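Local coordinates for protein tautomerase (Advenella mimigardefordensis DPN7, PDB 6VVW) that belongs to the tautomerase enzymes of the MIF clan and assembles as a trimer of subunits with a beta-alpha-beta core, at residues H44-Q48 against Q49-V53. Residues are numbered along the deposited sequence; the frame is centred on the assembly and turned at random.
Sequences HEIEQ and QDSIV
The backbone amide of D50 turns back to the carbonyl of E47, D50 N to E47 O 2.8 Å, and closes a four-residue turn with Q48 and Q49 at its corners. The bond is bent, 135° at the hydrogen, and the position of D50 N is somewhat doubtful because it sits too close to a neighbouring atom in the model. Q48 is extended and Q49 has a positive phi of 43°, which makes a distorted turn, roughly of type II. At this corner the Q49 side chain, its CG between backbone N and carbonyl carbon (chi1 71°), folds back over the Q48 carbonyl, though the model is strained here and the closeness of the approach is doubtful. The D50 carboxylate carbon lies alongside the E47 side chain, D50 CG to E47 CB 3.7 Å; the two acid ends stay apart, E47 OE1 to D50 OD1 5.8 Å. D50 OD1 also receives a weak hydrogen bond from Q14 of a second subunit. On the I46 side of the turn, I46 directs its CG2 branch, anti to the backbone N, onto the start of strand 51-53, CG2 lying 3.8 Å from S51 CB, and onto the preceding D50 O at 3.6 Å. F61 packs on both I46 and S51. The turn thus leads from edge strand 40-43 of the main sheet into strand 51-53, which joins an antiparallel ladder with a second subunit, the intersubunit strand pairing characteristic of the trimeric tautomerase fold.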
# COMPACT_ATOMS: atom_id res chain seq x y z
N HIS A 44 0.59 2.37 10.86
CA HIS A 44 0.92 3.71 10.38
C HIS A 44 -0.28 4.62 10.62
O HIS A 44 -1.16 4.72 9.77
CB HIS A 44 1.29 3.66 8.90
CG HIS A 44 1.19 4.97 8.18
ND1 HIS A 44 1.49 6.18 8.78
CD2 HIS A 44 0.86 5.25 6.90
CE1 HIS A 44 1.34 7.15 7.89
NE2 HIS A 44 0.94 6.62 6.75
N GLU A 45 -0.29 5.31 11.76
CA GLU A 45 -1.46 6.11 12.12
C GLU A 45 -1.59 7.32 11.21
O GLU A 45 -0.62 7.85 10.69
CB GLU A 45 -1.40 6.59 13.56
CG GLU A 45 -0.53 5.80 14.50
CD GLU A 45 -0.53 6.41 15.89
OE1 GLU A 45 -1.53 7.07 16.24
OE2 GLU A 45 0.45 6.21 16.64
N ILE A 46 -2.83 7.77 11.07
CA ILE A 46 -3.20 8.76 10.08
C ILE A 46 -3.92 9.89 10.80
O ILE A 46 -4.82 9.63 11.61
CB ILE A 46 -4.10 8.16 8.98
CG1 ILE A 46 -3.34 7.11 8.18
CG2 ILE A 46 -4.58 9.24 8.07
CD1 ILE A 46 -3.86 6.95 6.80
N GLU A 47 -3.53 11.12 10.51
CA GLU A 47 -4.16 12.25 11.16
C GLU A 47 -5.56 12.45 10.64
O GLU A 47 -5.82 12.27 9.44
CB GLU A 47 -3.35 13.52 10.93
CG GLU A 47 -2.51 13.97 12.10
CD GLU A 47 -3.33 14.16 13.36
OE1 GLU A 47 -4.53 14.50 13.26
OE2 GLU A 47 -2.76 13.96 14.45
N GLN A 48 -6.46 12.85 11.53
CA GLN A 48 -7.68 13.50 11.09
C GLN A 48 -7.26 14.63 10.16
O GLN A 48 -6.08 14.99 10.11
CB GLN A 48 -8.50 14.00 12.28
CG GLN A 48 -8.46 13.06 13.48
CD GLN A 48 -9.75 13.00 14.27
OE1 GLN A 48 -10.45 14.01 14.42
NE2 GLN A 48 -10.09 11.81 14.79
N GLN A 49 -8.19 15.16 9.38
CA GLN A 49 -7.89 16.04 8.25
C GLN A 49 -6.71 15.57 7.40
O GLN A 49 -6.18 16.32 6.58
CB GLN A 49 -7.69 17.49 8.73
CG GLN A 49 -6.45 17.80 9.52
CD GLN A 49 -6.75 18.73 10.67
OE1 GLN A 49 -6.78 19.95 10.50
NE2 GLN A 49 -7.01 18.16 11.85
N ASP A 50 -6.30 14.31 7.57
CA ASP A 50 -5.50 13.60 6.59
C ASP A 50 -6.20 12.32 6.14
O ASP A 50 -5.57 11.48 5.47
CB ASP A 50 -4.11 13.26 7.13
CG ASP A 50 -3.24 14.48 7.36
OD1 ASP A 50 -3.79 15.57 7.61
OD2 ASP A 50 -2.01 14.36 7.28
N SER A 51 -7.48 12.14 6.50
CA SER A 51 -8.30 11.02 6.05
C SER A 51 -9.77 11.42 6.04
O SER A 51 -10.15 12.43 6.64
CB SER A 51 -8.12 9.80 6.94
OG SER A 51 -8.93 9.94 8.09
N ILE A 52 -10.60 10.61 5.36
CA ILE A 52 -12.05 10.80 5.23
C ILE A 52 -12.77 9.47 5.12
O ILE A 52 -12.52 8.72 4.17
CB ILE A 52 -12.44 11.62 3.99
CG1 ILE A 52 -11.59 12.85 3.78
CG2 ILE A 52 -13.90 11.99 4.06
CD1 ILE A 52 -12.27 13.82 2.86
N VAL A 53 -13.72 9.19 6.00
CA VAL A 53 -14.62 8.04 5.87
C VAL A 53 -16.01 8.57 5.57
O VAL A 53 -16.45 9.55 6.16
CB VAL A 53 -14.63 7.16 7.13
CG1 VAL A 53 -15.97 6.42 7.28
CG2 VAL A 53 -13.49 6.17 7.07